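Local coordinates for protein glucose-6-phosphate 1-dehydrogenase (Kluyveromyces lactis, PDB 7E6I) that catalyses the NADP-dependent oxidation of glucose 6-phosphate, probably the rate-limiting first step of the oxidative pentose-phosphate pathway, at residues 265-270 against 433-438; 128-133 against 163-168. All blocks are in the same frame, centred on the assembly; numbering follows the deposited sequence.

Interaction 1 joins two helices of the C-terminal domain, 263-276 and 433-451, whereas interaction 2 joins helices 126-139 and 159-169 of the coenzyme-binding domain, so no helix is common to both. The first is buried and polar: all three touching residues are buried, and a salt bridge carries it. The second lies at the surface, with aliphatic carbons as its touching atoms, although it buries more area, 203 against 132 Å². Their centres are 19 Å apart, but helices 159-169 and 433-451 meet where D433 CB packs 4.0 Å from Q166 NE2. One segment of each interaction therefore takes part in a junction between the two family regions.

Interaction 1: 265-270 against 433-438; sequences SVRDEK and DDELDV
A buried ion pair between two helices of the C-terminal domain, K270 on helix 263-276 and E435 near the start of helix 433-451, carries this contact. K270 NZ donates to E435 OE2 at 3.1 Å, arriving on the syn side of the carboxylate and 19° out of its plane. E435 reaches across fully extended, CG anti to the backbone N (chi1 -170°). K270 needs a bend at chi3 to meet it, and this brings CE as well as NZ alongside the oxygen, with K270 CE 3.3 Å from E435 OE2. A water donates to E435 OE1 at 2.9 Å; it is modelled suspiciously close to K270 NZ, so a bond between those two is doubtful.

Q248 of helix 236-254 serves both ends of the pair, OE1 accepting from K270 NZ and NE2 donating to E435 OE2. With the backbone N of R432 bound to E435 OE1, each carboxylate oxygen has at least two hydrogen-bonding partners, which should fix the group's rotation and favour its charged form.

R267 makes a different approach: its CG lies 4.1 Å from E435 OE1, while its guanidinium plane stands 88° from the carboxylate. The polar end turns elsewhere, NE to E264 and NH1 to F430 O. A methionine in place of K270 would probably cost E435 OE2 its salt-bridge partner and leave Q248 OE1 without this donor.

The K270 side chain is about 4 Å from that of L185, a probable glucose 6-phosphate-binding residue, and about 11 Å from that of H245, the presumed proton acceptor, which shares helix 236-254 with Q248. The geometry is that of a buried interhelical salt bridge, bridged by a glutamine and probably lying behind the substrate site.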
ATOM      1  N   SER A 265      14.785  -9.624   7.711  1.00 27.54           N
ATOM      2  CA  SER A 265      15.177 -10.465   6.592  1.00 28.37           C
ATOM      3  C   SER A 265      14.205 -10.321   5.433  1.00 25.88           C
ATOM      4  O   SER A 265      14.626 -10.383   4.275  1.00 25.26           O
ATOM      5  CB  SER A 265      15.303 -11.924   7.017  1.00 29.18           C
ATOM      6  OG  SER A 265      16.546 -12.124   7.670  1.00 34.67           O
ATOM      7  N   VAL A 266      12.917 -10.123   5.718  1.00 23.91           N
ATOM      8  CA  VAL A 266      11.972  -9.778   4.658  1.00 26.95           C
ATOM      9  C   VAL A 266      12.402  -8.488   3.991  1.00 25.40           C
ATOM     10  O   VAL A 266      12.457  -8.376   2.759  1.00 24.80           O
ATOM     11  CB  VAL A 266      10.546  -9.652   5.221  1.00 26.07           C
ATOM     12  CG1 VAL A 266       9.631  -9.169   4.150  1.00 24.46           C
ATOM     13  CG2 VAL A 266      10.060 -10.986   5.747  1.00 26.13           C
ATOM     14  N   ARG A 267      12.731  -7.494   4.801  1.00 26.74           N
ATOM     15  CA  ARG A 267      13.040  -6.189   4.250  1.00 26.65           C
ATOM     16  C   ARG A 267      14.366  -6.213   3.489  1.00 26.41           C
ATOM     17  O   ARG A 267      14.473  -5.607   2.421  1.00 26.25           O
ATOM     18  CB  ARG A 267      13.008  -5.164   5.376  1.00 25.02           C
ATOM     19  CG  ARG A 267      11.714  -4.387   5.357  1.00 32.10           C
ATOM     20  CD  ARG A 267      11.097  -4.065   6.688  1.00 28.89           C
ATOM     21  NE  ARG A 267      11.977  -3.360   7.607  1.00 30.22           N
ATOM     22  CZ  ARG A 267      11.739  -2.154   8.128  1.00 32.81           C
ATOM     23  NH1 ARG A 267      10.657  -1.456   7.799  1.00 29.55           N
ATOM     24  NH2 ARG A 267      12.607  -1.639   8.989  1.00 33.80           N
ATOM     25  N   ASP A 268      15.357  -6.961   3.978  1.00 25.44           N
ATOM     26  CA  ASP A 268      16.618  -7.098   3.252  1.00 25.28           C
ATOM     27  C   ASP A 268      16.398  -7.646   1.849  1.00 27.98           C
ATOM     28  O   ASP A 268      17.077  -7.231   0.899  1.00 27.38           O
ATOM     29  CB  ASP A 268      17.576  -8.034   3.999  1.00 31.72           C
ATOM     30  CG  ASP A 268      18.174  -7.415   5.258  1.00 30.09           C
ATOM     31  OD1 ASP A 268      18.166  -6.172   5.414  1.00 29.38           O
ATOM     32  OD2 ASP A 268      18.654  -8.202   6.100  1.00 33.24           O
ATOM     33  N   GLU A 269      15.488  -8.615   1.699  1.00 24.75           N
ATOM     34  CA  GLU A 269      15.293  -9.192   0.374  1.00 26.25           C
ATOM     35  C   GLU A 269      14.542  -8.232  -0.546  1.00 25.41           C
ATOM     36  O   GLU A 269      14.807  -8.202  -1.755  1.00 21.52           O
ATOM     37  CB  GLU A 269      14.559 -10.526   0.477  1.00 22.80           C
ATOM     38  CG  GLU A 269      15.332 -11.613   1.225  1.00 25.58           C
ATOM     39  CD  GLU A 269      16.739 -11.859   0.680  1.00 29.44           C
ATOM     40  OE1 GLU A 269      16.948 -11.753  -0.548  1.00 29.03           O
ATOM     41  OE2 GLU A 269      17.642 -12.184   1.475  1.00 35.32           O
ATOM     42  N   LYS A 270      13.623  -7.431   0.004  1.00 22.71           N
ATOM     43  CA  LYS A 270      12.966  -6.415  -0.807  1.00 24.58           C
ATOM     44  C   LYS A 270      13.978  -5.383  -1.313  1.00 25.41           C
ATOM     45  O   LYS A 270      14.038  -5.095  -2.518  1.00 21.03           O
ATOM     46  CB  LYS A 270      11.844  -5.764  -0.009  1.00 22.69           C
ATOM     47  CG  LYS A 270      10.699  -6.717   0.289  1.00 21.49           C
ATOM     48  CD  LYS A 270       9.776  -6.147   1.347  1.00 23.51           C
ATOM     49  CE  LYS A 270       8.752  -5.230   0.736  1.00 24.15           C
ATOM     50  NZ  LYS A 270       7.939  -4.439   1.712  1.00 28.69           N
ATOM     51  N   ASP A 433      14.116   2.630   5.351  1.00 30.41           N
ATOM     52  CA  ASP A 433      14.698   3.833   4.761  1.00 33.10           C
ATOM     53  C   ASP A 433      15.488   3.528   3.483  1.00 30.77           C
ATOM     54  O   ASP A 433      15.406   4.290   2.509  1.00 31.12           O
ATOM     55  CB  ASP A 433      15.569   4.560   5.790  1.00 33.42           C
ATOM     56  CG  ASP A 433      16.719   3.704   6.300  1.00 36.90           C
ATOM     57  OD1 ASP A 433      16.497   2.502   6.569  1.00 37.06           O
ATOM     58  OD2 ASP A 433      17.843   4.230   6.449  1.00 39.06           O
ATOM     59  N   ASP A 434      16.245   2.419   3.445  1.00 28.27           N
ATOM     60  CA  ASP A 434      16.950   2.090   2.205  1.00 29.62           C
ATOM     61  C   ASP A 434      15.980   1.661   1.110  1.00 30.89           C
ATOM     62  O   ASP A 434      16.196   1.971  -0.074  1.00 31.44           O
ATOM     63  CB  ASP A 434      18.023   1.011   2.430  1.00 28.31           C
ATOM     64  CG  ASP A 434      17.499  -0.253   3.137  1.00 30.66           C
ATOM     65  OD1 ASP A 434      16.346  -0.276   3.622  1.00 31.43           O
ATOM     66  OD2 ASP A 434      18.277  -1.240   3.226  1.00 28.23           O
ATOM     67  N   GLU A 435      14.906   0.972   1.494  1.00 26.73           N
ATOM     68  CA  GLU A 435      13.830   0.645   0.567  1.00 28.41           C
ATOM     69  C   GLU A 435      13.269   1.906  -0.087  1.00 30.85           C
ATOM     70  O   GLU A 435      13.076   1.967  -1.310  1.00 30.31           O
ATOM     71  CB  GLU A 435      12.744  -0.100   1.343  1.00 28.88           C
ATOM     72  CG  GLU A 435      11.658  -0.739   0.535  1.00 27.52           C
ATOM     73  CD  GLU A 435      10.648  -1.471   1.429  1.00 31.99           C
ATOM     74  OE1 GLU A 435      10.818  -1.475   2.677  1.00 29.55           O
ATOM     75  OE2 GLU A 435       9.680  -2.049   0.887  1.00 33.50           O
ATOM     76  N   LEU A 436      12.988   2.923   0.724  1.00 30.01           N
ATOM     77  CA  LEU A 436      12.536   4.205   0.201  1.00 30.84           C
ATOM     78  C   LEU A 436      13.574   4.807  -0.737  1.00 31.40           C
ATOM     79  O   LEU A 436      13.258   5.250  -1.853  1.00 27.92           O
ATOM     80  CB  LEU A 436      12.266   5.147   1.377  1.00 29.88           C
ATOM     81  CG  LEU A 436      11.170   6.192   1.341  1.00 34.51           C
ATOM     82  CD1 LEU A 436      10.033   5.773   0.430  1.00 32.69           C
ATOM     83  CD2 LEU A 436      10.688   6.400   2.768  1.00 38.85           C
ATOM     84  N   ASP A 437      14.830   4.825  -0.297  1.00 29.57           N
ATOM     85  CA  ASP A 437      15.867   5.476  -1.081  1.00 30.42           C
ATOM     86  C   ASP A 437      16.002   4.831  -2.451  1.00 31.44           C
ATOM     87  O   ASP A 437      16.032   5.525  -3.473  1.00 29.72           O
ATOM     88  CB  ASP A 437      17.191   5.431  -0.325  1.00 31.94           C
ATOM     89  CG  ASP A 437      18.299   6.110  -1.083  1.00 34.03           C
ATOM     90  OD1 ASP A 437      18.189   7.320  -1.367  1.00 36.53           O
ATOM     91  OD2 ASP A 437      19.287   5.427  -1.412  1.00 39.76           O
ATOM     92  N   VAL A 438      16.054   3.493  -2.498  1.00 31.79           N
ATOM     93  CA  VAL A 438      16.243   2.812  -3.778  1.00 31.00           C
ATOM     94  C   VAL A 438      15.017   2.977  -4.668  1.00 31.45           C
ATOM     95  O   VAL A 438      15.134   3.116  -5.895  1.00 30.08           O
ATOM     96  CB  VAL A 438      16.572   1.330  -3.551  1.00 28.47           C
ATOM     97  CG1 VAL A 438      16.758   0.634  -4.886  1.00 25.34           C
ATOM     98  CG2 VAL A 438      17.813   1.206  -2.710  1.00 28.16           C
TER
HETATM   99  O   HOH W   1       9.135  -3.540   3.758  1.00 28.05           O

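Interaction 2: 128-133 against 163-168; sequences IFIDVC and TELQEK
The backbone N of K168 is shared by two carbonyls of its own helix, donating to E164 O at 3.2 Å and, weakly, to L165 O. These bonds belong to the turn that presents L165 and K168 to I130 of helix 126-139. The closest approach is between I130 CG1 and L165 CD1, 3.4 Å apart, as the two side chains run antiparallel alongside one another. L165 has CG anti to the backbone N (chi1 173°), and from there its CD1 branch extends to the isoleucine.

Each helix follows a strand of the parallel Rossmann-type sheet, 117-122 or 146-152, and leads into the next, so the pair represents consecutive beta-alpha-beta crossovers of the coenzyme-binding domain.

The lysine chain of K168 lies roughly perpendicular to that of I130 and meets it with its carbons alone. I130 CD1 rests 3.6 Å from K168 CB, whereas the other branch, I130 CG2, faces K168 CD at 4.0 Å. Beyond these residues the same helix pair continues through L169, which touches I130 and C133; C133 also packs on L172.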
ATOM      1  N   ILE A 128       4.448  18.407   8.487  1.00 47.15           N
ATOM      2  CA  ILE A 128       4.217  18.516   9.918  1.00 45.91           C
ATOM      3  C   ILE A 128       4.851  17.362  10.716  1.00 45.25           C
ATOM      4  O   ILE A 128       5.131  17.553  11.912  1.00 46.15           O
ATOM      5  CB  ILE A 128       2.704  18.664  10.204  1.00 43.92           C
ATOM      6  CG1 ILE A 128       2.194  19.907   9.454  1.00 48.30           C
ATOM      7  CG2 ILE A 128       2.405  18.894  11.674  1.00 41.42           C
ATOM      8  CD1 ILE A 128       0.772  19.848   8.940  1.00 44.07           C
ATOM      9  N   PHE A 129       5.159  16.212  10.081  1.00 45.15           N
ATOM     10  CA  PHE A 129       5.949  15.140  10.705  1.00 44.58           C
ATOM     11  C   PHE A 129       7.137  15.675  11.450  1.00 43.90           C
ATOM     12  O   PHE A 129       7.349  15.355  12.623  1.00 46.29           O
ATOM     13  CB  PHE A 129       6.600  14.156   9.716  1.00 46.33           C
ATOM     14  CG  PHE A 129       5.687  13.313   8.966  1.00 44.11           C
ATOM     15  CD1 PHE A 129       4.347  13.279   9.249  1.00 43.35           C
ATOM     16  CD2 PHE A 129       6.189  12.563   7.921  1.00 44.32           C
ATOM     17  CE1 PHE A 129       3.516  12.501   8.498  1.00 45.93           C
ATOM     18  CE2 PHE A 129       5.365  11.797   7.155  1.00 44.44           C
ATOM     19  CZ  PHE A 129       4.020  11.756   7.446  1.00 46.98           C
ATOM     20  N   ILE A 130       8.004  16.371  10.704  1.00 42.10           N
ATOM     21  CA  ILE A 130       9.325  16.694  11.221  1.00 46.02           C
ATOM     22  C   ILE A 130       9.205  17.594  12.440  1.00 48.84           C
ATOM     23  O   ILE A 130       9.953  17.442  13.419  1.00 48.25           O
ATOM     24  CB  ILE A 130      10.199  17.322  10.117  1.00 44.22           C
ATOM     25  CG1 ILE A 130      10.753  16.241   9.211  1.00 43.53           C
ATOM     26  CG2 ILE A 130      11.393  18.013  10.718  1.00 46.72           C
ATOM     27  CD1 ILE A 130      11.496  15.148   9.954  1.00 47.18           C
ATOM     28  N   ASP A 131       8.251  18.524  12.422  1.00 44.27           N
ATOM     29  CA  ASP A 131       8.026  19.318  13.615  1.00 46.44           C
ATOM     30  C   ASP A 131       7.593  18.428  14.768  1.00 44.44           C
ATOM     31  O   ASP A 131       8.210  18.450  15.838  1.00 46.81           O
ATOM     32  CB  ASP A 131       7.003  20.423  13.340  1.00 50.50           C
ATOM     33  CG  ASP A 131       7.514  21.450  12.340  1.00 55.37           C
ATOM     34  OD1 ASP A 131       8.718  21.383  12.010  1.00 59.00           O
ATOM     35  OD2 ASP A 131       6.729  22.319  11.879  1.00 60.12           O
ATOM     36  N   VAL A 132       6.563  17.602  14.557  1.00 42.74           N
ATOM     37  CA  VAL A 132       6.064  16.761  15.646  1.00 43.41           C
ATOM     38  C   VAL A 132       7.131  15.781  16.109  1.00 43.40           C
ATOM     39  O   VAL A 132       7.284  15.528  17.311  1.00 45.03           O
ATOM     40  CB  VAL A 132       4.782  16.028  15.224  1.00 43.44           C
ATOM     41  CG1 VAL A 132       4.279  15.148  16.377  1.00 40.85           C
ATOM     42  CG2 VAL A 132       3.729  17.032  14.784  1.00 42.45           C
ATOM     43  N   CYS A 133       7.882  15.206  15.172  1.00 42.22           N
ATOM     44  CA  CYS A 133       8.926  14.262  15.561  1.00 43.92           C
ATOM     45  C   CYS A 133       9.984  14.943  16.421  1.00 46.67           C
ATOM     46  O   CYS A 133      10.377  14.414  17.466  1.00 46.31           O
ATOM     47  CB  CYS A 133       9.544  13.618  14.321  1.00 41.84           C
ATOM     48  SG  CYS A 133       8.487  12.305  13.621  1.00 39.61           S
ATOM     49  N   THR A 163      15.130  12.218   0.395  1.00 33.93           N
ATOM     50  CA  THR A 163      16.403  12.262   1.113  1.00 37.69           C
ATOM     51  C   THR A 163      16.384  13.333   2.200  1.00 38.94           C
ATOM     52  O   THR A 163      16.806  13.085   3.339  1.00 38.76           O
ATOM     53  CB  THR A 163      17.554  12.519   0.141  1.00 34.92           C
ATOM     54  OG1 THR A 163      17.432  11.647  -0.984  1.00 34.72           O
ATOM     55  CG2 THR A 163      18.898  12.292   0.815  1.00 36.67           C
ATOM     56  N   GLU A 164      15.879  14.526   1.868  1.00 36.87           N
ATOM     57  CA  GLU A 164      15.864  15.626   2.827  1.00 40.00           C
ATOM     58  C   GLU A 164      14.994  15.299   4.035  1.00 37.38           C
ATOM     59  O   GLU A 164      15.386  15.551   5.181  1.00 35.66           O
ATOM     60  CB  GLU A 164      15.372  16.899   2.148  1.00 42.49           C
ATOM     61  CG  GLU A 164      16.427  17.630   1.343  1.00 45.35           C
ATOM     62  CD  GLU A 164      15.831  18.787   0.548  1.00 56.14           C
ATOM     63  OE1 GLU A 164      14.827  19.372   1.024  1.00 57.19           O
ATOM     64  OE2 GLU A 164      16.365  19.108  -0.544  1.00 54.63           O
ATOM     65  N   LEU A 165      13.811  14.732   3.801  1.00 35.44           N
ATOM     66  CA  LEU A 165      12.962  14.337   4.915  1.00 35.86           C
ATOM     67  C   LEU A 165      13.667  13.329   5.812  1.00 37.21           C
ATOM     68  O   LEU A 165      13.665  13.471   7.043  1.00 36.80           O
ATOM     69  CB  LEU A 165      11.656  13.753   4.390  1.00 36.11           C
ATOM     70  CG  LEU A 165      10.739  13.140   5.440  1.00 38.30           C
ATOM     71  CD1 LEU A 165      10.378  14.199   6.469  1.00 38.86           C
ATOM     72  CD2 LEU A 165       9.500  12.572   4.782  1.00 37.09           C
ATOM     73  N   GLN A 166      14.293  12.314   5.208  1.00 34.79           N
ATOM     74  CA  GLN A 166      14.930  11.267   6.000  1.00 37.50           C
ATOM     75  C   GLN A 166      16.157  11.791   6.739  1.00 38.40           C
ATOM     76  O   GLN A 166      16.463  11.341   7.856  1.00 31.37           O
ATOM     77  CB  GLN A 166      15.305  10.083   5.107  1.00 33.15           C
ATOM     78  CG  GLN A 166      15.996   8.952   5.868  1.00 32.52           C
ATOM     79  CD  GLN A 166      15.218   8.489   7.109  1.00 37.37           C
ATOM     80  OE1 GLN A 166      14.000   8.661   7.199  1.00 39.15           O
ATOM     81  NE2 GLN A 166      15.925   7.871   8.060  1.00 37.11           N
ATOM     82  N   GLU A 167      16.884  12.728   6.121  1.00 39.57           N
ATOM     83  CA  GLU A 167      18.000  13.375   6.807  1.00 39.46           C
ATOM     84  C   GLU A 167      17.539  14.029   8.102  1.00 38.97           C
ATOM     85  O   GLU A 167      18.258  14.013   9.104  1.00 40.35           O
ATOM     86  CB  GLU A 167      18.640  14.413   5.888  1.00 43.82           C
ATOM     87  CG  GLU A 167      19.851  13.906   5.126  1.00 49.33           C
ATOM     88  CD  GLU A 167      20.277  14.848   4.003  1.00 55.44           C
ATOM     89  OE1 GLU A 167      19.902  16.045   4.047  1.00 57.38           O
ATOM     90  OE2 GLU A 167      20.989  14.390   3.075  1.00 55.90           O
ATOM     91  N   LYS A 168      16.339  14.609   8.100  1.00 38.50           N
ATOM     92  CA  LYS A 168      15.818  15.251   9.300  1.00 39.46           C
ATOM     93  C   LYS A 168      15.224  14.235  10.261  1.00 36.97           C
ATOM     94  O   LYS A 168      15.205  14.467  11.473  1.00 40.82           O
ATOM     95  CB  LYS A 168      14.761  16.303   8.921  1.00 39.42           C
ATOM     96  CG  LYS A 168      15.290  17.468   8.084  1.00 39.77           C
ATOM     97  CD  LYS A 168      14.263  18.588   7.924  1.00 45.63           C
ATOM     98  CE  LYS A 168      13.823  18.770   6.475  1.00 49.89           C
ATOM     99  NZ  LYS A 168      12.776  19.826   6.315  1.00 58.79           N
TER